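Local coordinates for protein N-(5'-phosphoribosyl)anthranilate isomerase (Pyrococcus furiosus, PDB 4AAJ) that catalyses the isomerisation of N-(5-phospho-beta-D-ribosyl)anthranilate to 1-(2-carboxyphenylamino)-1-deoxy-D-ribulose 5-phosphate, the third of five steps from chorismate to tryptophan, at residues A[128-131]-A[132-135]; A[215-218]-A[219-223]; A[204-208]-A[209-213]. One frame throughout, in Å; residues are numbered along the deposited sequence.

Contact 1 (A[128-131]-A[132-135]); sequences SKNP and EEDA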
ATOM      1  N   SER A 128       3.759  19.354  10.283  1.00 63.01           N
ATOM      2  CA  SER A 128       4.647  18.952  11.365  1.00 64.76           C
ATOM      3  C   SER A 128       5.483  20.120  11.875  1.00 67.07           C
ATOM      4  O   SER A 128       6.216  20.751  11.107  1.00 68.32           O
ATOM      5  CB  SER A 128       5.554  17.805  10.905  1.00 62.86           C
ATOM      6  OG  SER A 128       6.506  17.468  11.898  1.00 60.84           O
ATOM      7  N   LYS A 129       5.364  20.392  13.176  1.00 68.33           N
ATOM      8  CA  LYS A 129       6.158  21.415  13.855  1.00 67.40           C
ATOM      9  C   LYS A 129       7.644  21.078  13.795  1.00 65.53           C
ATOM     10  O   LYS A 129       8.438  21.853  13.262  1.00 64.54           O
ATOM     11  N   ASN A 130       8.009  19.919  14.336  1.00 64.50           N
ATOM     12  CA  ASN A 130       9.389  19.433  14.257  1.00 65.74           C
ATOM     13  C   ASN A 130       9.499  18.062  13.567  1.00 65.71           C
ATOM     14  O   ASN A 130       9.239  17.024  14.193  1.00 62.35           O
ATOM     15  CB  ASN A 130      10.044  19.408  15.640  1.00 66.67           C
ATOM     16  CG  ASN A 130      11.556  19.566  15.575  1.00 69.99           C
ATOM     17  OD1 ASN A 130      12.228  18.974  14.725  1.00 70.62           O
ATOM     18  ND2 ASN A 130      12.099  20.372  16.483  1.00 69.04           N
ATOM     19  N   PRO A 131       9.890  18.062  12.274  1.00 63.97           N
ATOM     20  CA  PRO A 131       9.977  16.867  11.424  1.00 62.80           C
ATOM     21  C   PRO A 131      10.855  15.749  11.996  1.00 60.27           C
ATOM     22  O   PRO A 131      10.417  14.593  12.048  1.00 55.41           O
ATOM     23  CB  PRO A 131      10.580  17.405  10.114  1.00 62.88           C
ATOM     24  CG  PRO A 131      11.177  18.729  10.464  1.00 62.32           C
ATOM     25  CD  PRO A 131      10.286  19.274  11.535  1.00 63.27           C
ATOM     26  N   GLU A 132      12.067  16.102  12.425  1.00 60.51           N
ATOM     27  CA  GLU A 132      13.044  15.150  12.958  1.00 58.53           C
ATOM     28  C   GLU A 132      12.487  14.317  14.115  1.00 57.07           C
ATOM     29  O   GLU A 132      12.745  13.109  14.208  1.00 54.55           O
ATOM     30  CB  GLU A 132      14.312  15.892  13.398  1.00 64.30           C
ATOM     31  CG  GLU A 132      15.479  14.993  13.787  1.00 69.06           C
ATOM     32  CD  GLU A 132      16.182  14.382  12.587  1.00 72.74           C
ATOM     33  OE1 GLU A 132      16.820  15.136  11.814  1.00 75.31           O
ATOM     34  OE2 GLU A 132      16.093  13.147  12.414  1.00 72.62           O
ATOM     35  N   GLU A 133      11.715  14.966  14.983  1.00 52.42           N
ATOM     36  CA  GLU A 133      11.160  14.312  16.163  1.00 52.39           C
ATOM     37  C   GLU A 133       9.917  13.493  15.843  1.00 50.76           C
ATOM     38  O   GLU A 133       9.708  12.429  16.428  1.00 50.70           O
ATOM     39  CB  GLU A 133      10.876  15.338  17.255  1.00 53.85           C
ATOM     40  CG  GLU A 133      12.149  15.854  17.912  1.00 55.57           C
ATOM     41  CD  GLU A 133      12.118  17.345  18.177  1.00 56.92           C
ATOM     42  OE1 GLU A 133      11.011  17.882  18.383  1.00 54.66           O
ATOM     43  OE2 GLU A 133      13.205  17.973  18.170  1.00 51.37           O
ATOM     44  N   ASP A 134       9.097  13.993  14.922  1.00 48.17           N
ATOM     45  CA  ASP A 134       7.945  13.240  14.428  1.00 46.88           C
ATOM     46  C   ASP A 134       8.376  11.971  13.693  1.00 42.10           C
ATOM     47  O   ASP A 134       7.722  10.937  13.824  1.00 41.78           O
ATOM     48  CB  ASP A 134       7.051  14.110  13.538  1.00 50.51           C
ATOM     49  CG  ASP A 134       6.115  15.006  14.342  1.00 53.47           C
ATOM     50  OD1 ASP A 134       5.981  14.801  15.573  1.00 53.22           O
ATOM     51  OD2 ASP A 134       5.506  15.918  13.740  1.00 52.15           O
ATOM     52  N   ALA A 135       9.472  12.057  12.941  1.00 41.29           N
ATOM     53  CA  ALA A 135      10.055  10.894  12.269  1.00 41.48           C
ATOM     54  C   ALA A 135      10.542   9.868  13.282  1.00 43.39           C
ATOM     55  O   ALA A 135      10.239   8.679  13.159  1.00 44.27           O
ATOM     56  CB  ALA A 135      11.184  11.304  11.341  1.00 42.76           C
TER

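Contact 2 (A[215-218]-A[219-223]); sequences LVEE and FVRRA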
ATOM      1  N   LEU A 215      -2.865   6.640 -17.886  1.00 51.29           N
ATOM      2  CA  LEU A 215      -2.409   7.213 -16.612  1.00 50.67           C
ATOM      3  C   LEU A 215      -1.503   6.237 -15.854  1.00 49.47           C
ATOM      4  O   LEU A 215      -0.443   6.633 -15.361  1.00 51.19           O
ATOM      5  CB  LEU A 215      -3.584   7.681 -15.743  1.00 49.32           C
ATOM      6  CG  LEU A 215      -4.444   8.863 -16.225  1.00 49.91           C
ATOM      7  CD1 LEU A 215      -5.493   9.223 -15.183  1.00 47.64           C
ATOM      8  CD2 LEU A 215      -3.617  10.093 -16.586  1.00 50.47           C
ATOM      9  N   VAL A 216      -1.915   4.969 -15.790  1.00 48.44           N
ATOM     10  CA  VAL A 216      -1.110   3.896 -15.184  1.00 49.71           C
ATOM     11  C   VAL A 216       0.285   3.834 -15.811  1.00 50.50           C
ATOM     12  O   VAL A 216       1.291   3.911 -15.101  1.00 52.20           O
ATOM     13  CB  VAL A 216      -1.817   2.516 -15.281  1.00 49.80           C
ATOM     14  CG1 VAL A 216      -0.871   1.374 -14.917  1.00 49.67           C
ATOM     15  CG2 VAL A 216      -3.052   2.478 -14.393  1.00 48.39           C
ATOM     16  N   GLU A 217       0.337   3.719 -17.138  1.00 53.55           N
ATOM     17  CA  GLU A 217       1.604   3.624 -17.871  1.00 52.55           C
ATOM     18  C   GLU A 217       2.499   4.845 -17.641  1.00 50.84           C
ATOM     19  O   GLU A 217       3.704   4.704 -17.428  1.00 53.34           O
ATOM     20  CB  GLU A 217       1.336   3.409 -19.369  1.00 56.87           C
ATOM     21  CG  GLU A 217       2.572   3.161 -20.227  1.00 60.33           C
ATOM     22  CD  GLU A 217       3.284   4.442 -20.635  1.00 63.44           C
ATOM     23  OE1 GLU A 217       2.600   5.460 -20.904  1.00 65.23           O
ATOM     24  OE2 GLU A 217       4.533   4.433 -20.693  1.00 64.89           O
ATOM     25  N   GLU A 218       1.899   6.034 -17.683  1.00 51.60           N
ATOM     26  CA  GLU A 218       2.610   7.294 -17.459  1.00 52.32           C
ATOM     27  C   GLU A 218       3.152   7.399 -16.032  1.00 51.99           C
ATOM     28  O   GLU A 218       4.326   7.726 -15.832  1.00 50.28           O
ATOM     29  CB  GLU A 218       1.685   8.475 -17.752  1.00 54.87           C
ATOM     30  CG  GLU A 218       2.374   9.830 -17.797  1.00 60.24           C
ATOM     31  CD  GLU A 218       1.388  10.985 -17.788  1.00 62.75           C
ATOM     32  OE1 GLU A 218       0.170  10.742 -17.936  1.00 64.51           O
ATOM     33  OE2 GLU A 218       1.835  12.143 -17.631  1.00 66.01           O
ATOM     34  N   PHE A 219       2.294   7.120 -15.049  1.00 48.83           N
ATOM     35  CA  PHE A 219       2.703   7.171 -13.648  1.00 48.45           C
ATOM     36  C   PHE A 219       3.887   6.251 -13.379  1.00 45.66           C
ATOM     37  O   PHE A 219       4.880   6.669 -12.783  1.00 46.51           O
ATOM     38  CB  PHE A 219       1.543   6.804 -12.714  1.00 46.43           C
ATOM     39  CG  PHE A 219       1.874   6.960 -11.250  1.00 44.81           C
ATOM     40  CD1 PHE A 219       2.551   5.956 -10.560  1.00 44.75           C
ATOM     41  CD2 PHE A 219       1.513   8.114 -10.565  1.00 44.95           C
ATOM     42  CE1 PHE A 219       2.864   6.102  -9.215  1.00 41.46           C
ATOM     43  CE2 PHE A 219       1.821   8.262  -9.220  1.00 42.65           C
ATOM     44  CZ  PHE A 219       2.493   7.254  -8.546  1.00 41.40           C
ATOM     45  N   VAL A 220       3.772   4.999 -13.810  1.00 48.02           N
ATOM     46  CA  VAL A 220       4.812   4.006 -13.565  1.00 49.31           C
ATOM     47  C   VAL A 220       6.114   4.437 -14.242  1.00 52.87           C
ATOM     48  O   VAL A 220       7.169   4.452 -13.605  1.00 51.46           O
ATOM     49  CB  VAL A 220       4.380   2.586 -14.008  1.00 50.61           C
ATOM     50  CG1 VAL A 220       5.513   1.585 -13.830  1.00 49.68           C
ATOM     51  CG2 VAL A 220       3.163   2.125 -13.218  1.00 49.40           C
ATOM     52  N   ARG A 221       6.022   4.820 -15.518  1.00 54.34           N
ATOM     53  CA  ARG A 221       7.191   5.243 -16.297  1.00 55.15           C
ATOM     54  C   ARG A 221       7.937   6.394 -15.621  1.00 54.64           C
ATOM     55  O   ARG A 221       9.150   6.315 -15.420  1.00 54.59           O
ATOM     56  CB  ARG A 221       6.782   5.629 -17.726  1.00 56.96           C
ATOM     57  CG  ARG A 221       7.943   5.785 -18.699  1.00 60.17           C
ATOM     58  CD  ARG A 221       7.487   6.308 -20.060  1.00 61.26           C
ATOM     59  NE  ARG A 221       7.026   7.698 -19.999  1.00 62.77           N
ATOM     60  CZ  ARG A 221       5.781   8.100 -20.250  1.00 62.85           C
ATOM     61  NH1 ARG A 221       4.850   7.224 -20.604  1.00 64.07           N
ATOM     62  NH2 ARG A 221       5.467   9.387 -20.159  1.00 62.14           N
ATOM     63  N   ARG A 222       7.199   7.448 -15.270  1.00 56.40           N
ATOM     64  CA  ARG A 222       7.767   8.625 -14.609  1.00 56.96           C
ATOM     65  C   ARG A 222       8.401   8.281 -13.262  1.00 56.53           C
ATOM     66  O   ARG A 222       9.493   8.769 -12.939  1.00 54.93           O
ATOM     67  CB  ARG A 222       6.703   9.713 -14.420  1.00 61.55           C
ATOM     68  CG  ARG A 222       6.260  10.396 -15.702  1.00 65.95           C
ATOM     69  CD  ARG A 222       5.415  11.621 -15.402  1.00 68.91           C
ATOM     70  NE  ARG A 222       4.910  12.248 -16.621  1.00 74.22           N
ATOM     71  CZ  ARG A 222       4.431  13.488 -16.692  1.00 77.41           C
ATOM     72  NH1 ARG A 222       4.385  14.259 -15.612  1.00 78.82           N
ATOM     73  NH2 ARG A 222       3.995  13.961 -17.853  1.00 79.65           N
ATOM     74  N   ALA A 223       7.713   7.444 -12.482  1.00 52.97           N
ATOM     75  CA  ALA A 223       8.211   7.021 -11.177  1.00 53.32           C
ATOM     76  C   ALA A 223       9.493   6.209 -11.318  1.00 51.23           C
ATOM     77  O   ALA A 223      10.454   6.425 -10.583  1.00 52.06           O
ATOM     78  CB  ALA A 223       7.150   6.224 -10.428  1.00 52.11           C
TER

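Contact 3 (A[204-208]-A[209-213]); sequences GVEKY and GIKDP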
ATOM      1  N   GLY A 204      -5.058   8.713  -8.279  1.00 45.42           N
ATOM      2  CA  GLY A 204      -4.199   9.460  -9.195  1.00 45.52           C
ATOM      3  C   GLY A 204      -4.071   8.889 -10.595  1.00 47.12           C
ATOM      4  O   GLY A 204      -3.727   9.614 -11.533  1.00 47.32           O
ATOM      5  N   VAL A 205      -4.341   7.593 -10.738  1.00 45.70           N
ATOM      6  CA  VAL A 205      -4.291   6.926 -12.045  1.00 44.82           C
ATOM      7  C   VAL A 205      -5.678   6.471 -12.537  1.00 45.01           C
ATOM      8  O   VAL A 205      -5.790   5.588 -13.395  1.00 46.59           O
ATOM      9  CB  VAL A 205      -3.262   5.766 -12.066  1.00 43.84           C
ATOM     10  CG1 VAL A 205      -1.848   6.313 -11.940  1.00 43.04           C
ATOM     11  CG2 VAL A 205      -3.546   4.739 -10.975  1.00 41.56           C
ATOM     12  N   GLU A 206      -6.726   7.093 -11.996  1.00 46.99           N
ATOM     13  CA  GLU A 206      -8.112   6.722 -12.286  1.00 48.79           C
ATOM     14  C   GLU A 206      -8.841   7.764 -13.129  1.00 53.44           C
ATOM     15  O   GLU A 206      -8.474   8.941 -13.134  1.00 50.93           O
ATOM     16  CB  GLU A 206      -8.900   6.542 -10.988  1.00 48.93           C
ATOM     17  CG  GLU A 206      -8.743   5.195 -10.308  1.00 49.53           C
ATOM     18  CD  GLU A 206      -9.602   5.072  -9.061  1.00 50.22           C
ATOM     19  OE1 GLU A 206     -10.431   5.974  -8.814  1.00 52.95           O
ATOM     20  OE2 GLU A 206      -9.455   4.074  -8.322  1.00 50.29           O
ATOM     21  N   LYS A 207      -9.879   7.302 -13.828  1.00 54.04           N
ATOM     22  CA  LYS A 207     -10.865   8.158 -14.496  1.00 58.15           C
ATOM     23  C   LYS A 207     -12.231   7.495 -14.396  1.00 57.42           C
ATOM     24  O   LYS A 207     -12.408   6.357 -14.840  1.00 58.49           O
ATOM     25  CB  LYS A 207     -10.505   8.407 -15.963  1.00 57.91           C
ATOM     26  CG  LYS A 207      -9.586   9.601 -16.183  1.00 59.81           C
ATOM     27  CD  LYS A 207      -9.729  10.197 -17.576  1.00 59.82           C
ATOM     28  CE  LYS A 207      -8.957   9.405 -18.621  1.00 63.38           C
ATOM     29  NZ  LYS A 207      -8.823  10.157 -19.901  1.00 67.04           N
ATOM     30  N   TYR A 208     -13.183   8.210 -13.800  1.00 58.88           N
ATOM     31  CA  TYR A 208     -14.543   7.705 -13.550  1.00 60.81           C
ATOM     32  C   TYR A 208     -14.563   6.454 -12.650  1.00 59.62           C
ATOM     33  O   TYR A 208     -15.406   5.561 -12.817  1.00 58.83           O
ATOM     34  CB  TYR A 208     -15.302   7.455 -14.866  1.00 65.27           C
ATOM     35  CG  TYR A 208     -15.260   8.602 -15.860  1.00 68.66           C
ATOM     36  CD1 TYR A 208     -16.231   9.607 -15.841  1.00 70.61           C
ATOM     37  CD2 TYR A 208     -14.254   8.676 -16.828  1.00 70.08           C
ATOM     38  CE1 TYR A 208     -16.197  10.652 -16.753  1.00 72.96           C
ATOM     39  CE2 TYR A 208     -14.211   9.715 -17.743  1.00 72.64           C
ATOM     40  CZ  TYR A 208     -15.183  10.699 -17.703  1.00 74.61           C
ATOM     41  OH  TYR A 208     -15.137  11.729 -18.612  1.00 77.92           O
ATOM     42  N   GLY A 209     -13.632   6.405 -11.696  1.00 59.12           N
ATOM     43  CA  GLY A 209     -13.524   5.292 -10.746  1.00 57.45           C
ATOM     44  C   GLY A 209     -12.983   3.995 -11.327  1.00 56.02           C
ATOM     45  O   GLY A 209     -13.225   2.914 -10.780  1.00 56.40           O
ATOM     46  N   ILE A 210     -12.263   4.098 -12.442  1.00 54.30           N
ATOM     47  CA  ILE A 210     -11.657   2.938 -13.097  1.00 52.65           C
ATOM     48  C   ILE A 210     -10.223   3.297 -13.492  1.00 49.93           C
ATOM     49  O   ILE A 210      -9.974   4.384 -14.010  1.00 49.65           O
ATOM     50  CB  ILE A 210     -12.463   2.487 -14.347  1.00 54.50           C
ATOM     51  CG1 ILE A 210     -13.935   2.238 -13.990  1.00 55.99           C
ATOM     52  CG2 ILE A 210     -11.859   1.228 -14.968  1.00 53.80           C
ATOM     53  CD1 ILE A 210     -14.886   2.307 -15.167  1.00 54.87           C
ATOM     54  N   LYS A 211      -9.282   2.389 -13.233  1.00 46.65           N
ATOM     55  CA  LYS A 211      -7.876   2.613 -13.580  1.00 45.24           C
ATOM     56  C   LYS A 211      -7.694   2.846 -15.081  1.00 48.53           C
ATOM     57  O   LYS A 211      -8.162   2.055 -15.898  1.00 49.94           O
ATOM     58  CB  LYS A 211      -6.994   1.451 -13.099  1.00 43.89           C
ATOM     59  CG  LYS A 211      -6.326   1.673 -11.740  1.00 41.45           C
ATOM     60  CD  LYS A 211      -7.321   1.721 -10.597  1.00 41.61           C
ATOM     61  CE  LYS A 211      -6.623   2.075  -9.290  1.00 38.80           C
ATOM     62  NZ  LYS A 211      -7.607   2.406  -8.231  1.00 35.58           N
ATOM     63  N   ASP A 212      -7.028   3.945 -15.426  1.00 50.70           N
ATOM     64  CA  ASP A 212      -6.831   4.350 -16.821  1.00 50.98           C
ATOM     65  C   ASP A 212      -5.485   3.857 -17.332  1.00 50.62           C
ATOM     66  O   ASP A 212      -4.450   4.204 -16.758  1.00 50.55           O
ATOM     67  CB  ASP A 212      -6.907   5.874 -16.943  1.00 52.80           C
ATOM     68  CG  ASP A 212      -6.627   6.368 -18.357  1.00 55.37           C
ATOM     69  OD1 ASP A 212      -7.560   6.341 -19.183  1.00 58.76           O
ATOM     70  OD2 ASP A 212      -5.483   6.793 -18.635  1.00 55.18           O
ATOM     71  N   PRO A 213      -5.485   3.062 -18.424  1.00 51.38           N
ATOM     72  CA  PRO A 213      -4.244   2.477 -18.948  1.00 51.68           C
ATOM     73  C   PRO A 213      -3.151   3.493 -19.273  1.00 51.66           C
ATOM     74  O   PRO A 213      -1.965   3.210 -19.070  1.00 51.77           O
ATOM     75  CB  PRO A 213      -4.710   1.750 -20.216  1.00 52.48           C
ATOM     76  CG  PRO A 213      -6.134   1.416 -19.937  1.00 50.76           C
ATOM     77  CD  PRO A 213      -6.660   2.606 -19.191  1.00 52.04           C
TER

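Contact 1 (A[128-131]-A[132-135])
The carbonyls of Asn130 and Pro131 accept backbone N-H groups from the first turn of helix 131-144, and the bonds mark the change from loop to helix. Asp134 N reaches Asn130 O at 3.1 Å, and Ala135 N reaches Pro131 O at 2.8 Å; both are i to i+4 bonds and nearly straight. Asn130 O also receives a weak, bent bond from Glu133 N, so two successive turn nitrogens converge on one oxygen. Asn130 holds the N-cap position, and Pro131, which has no N-H to offer, fills the first place of the helix. Three acidic residues, Glu132, Glu133 and Asp134, follow at the amino end, where the helix dipole would probably suit negative charge.

This is the start of the helix that follows barrel strand 117-123 in the (beta/alpha)8 fold, and it leans on helix 165-173: Ser128 and Asp134 touch Val166, Pro131 meets Arg165, and Ala135 packs on Leu169.

Ser128 closes the loop back onto the first turn. With its OG anti to the backbone N (chi1 175°), the hydroxyl donates to Asp134 OD2 at 2.6 Å, arriving on the anti side of that oxygen and 32° out of the carboxylate plane. On a different flank of the turn, the Asn130 amide lies across the Glu133 carboxylate, the two planes 41° apart. Asn130 ND2 comes to 3.1 Å from Glu133 OE2 and 3.3 Å from Glu133 OE1, yet its N-H groups are badly aimed and no hydrogen bond results; Glu133 OE1 rests equally close to Asn130 CB. Both residues touch a crystal neighbour, which may influence where their side chains settle.

Contact 2 (A[215-218]-A[219-223])
Arg221 NH1 is faced by both oxygens of Glu217: OE2 of Glu217 accepts its N-H at 2.8 Å, and OE1 of Glu217 stands 2.9 Å from the same nitrogen. The bond to OE2 uses the syn side of that oxygen and lies close to the guanidinium plane, so this salt bridge is an edge-on one, with carboxylate and guanidinium 29° apart. Glu217 bends at chi2 (-83°) and Arg221 at chi3, which brings the two side chains together over one turn.

The neighbouring pair has the same spacing and another geometry. Glu218 and Arg222 run side by side, and Glu218 OE2 sits over a face of the Arg222 guanidinium, 2.8 Å from NH2 of Arg222. No N-H points at it, so the attraction is purely electrostatic. Arg222 NH1 turns instead to Ala184 O, tying the helix to the loop before helix 187-194.

Beneath the charges run regular alpha-helical i to i+4 bonds, among them Phe219 N to Leu215 O at 2.8 Å. The buried flank of helix 213-225 faces the barrel: Phe219 packs on Val199 and Val201, Val220 on Val23.

Each glutamate precedes its arginine by four residues, an order that would probably also suit the helix dipole; two such ion pairs side by side would probably help stabilise this last helix, consistent with a barrel adapted to extreme temperatures.

Contact 3 (A[204-208]-A[209-213])
Val205 opens the pairing: its O accepts Asp212 N at 2.9 Å in a nearly linear bond (176°) lying in the carbonyl plane, while its CG2 approaches CG of Lys211. Next, Glu206 forms a non-hydrogen-bonded antiparallel pair with Lys211, and its CA-H leans on Ile210 O. Its extended side chain crosses that of Lys211, which bends at chi2 (67°), and Glu206 OE2 meets Lys211 NZ in a salt bridge. The modelled 2.5 Å between Glu206 OE2 and Lys211 NZ is unusually short and its exact value doubtful. Cys26 O, Gly27 O and Ser202 OG also bond the ammonium, so four oxygens surround its three N-H groups.

Lys207 N gives a straight bond to Ile210 O at 2.9 Å; the return bond, from Ile210 N to Lys207 O, is longer (3.3 Å) and comes from above the carbonyl plane. The Lys207 chain lies alongside Asp212, with CE of Lys207 3.4 Å from Asp212 OD1 and the ammonium beyond salt-bridge range, while Asp212 OD2 caps Leu215 N. Tyr208 and Gly209, both with positive phi, make the two-residue type I' turn of the hairpin.

The hairpin occupies the loop between barrel strand 198-201 and helix 213-225: Val205 packs against Val216 and Phe219 of that helix and Ile25 of strand 22-25, and Ile210 reaches Glu33 on helix 31-38.

How the contacts relate
Along the chain the order is contact 1, contact 3, contact 2, all in one eight-stranded parallel beta/alpha barrel. Contact 1 begins helix 131-144 after strand 117-123 and stands alone, its centre about 31 Å from that of contact 2 and 34 Å from that of contact 3. Contacts 2 and 3 are close neighbours, with centres about 12 Å apart: the hairpin of strands 206-207 and 210-211 leads directly into helix 213-225, and Leu215 of contact 2 touches Glu206 of contact 3. Together they form the connection from strand 198-201 through the hairpin into helix 213-225, beside strand 22-25, where the barrel closes, whereas contact 1 lies at the surface in a distant part of the barrel.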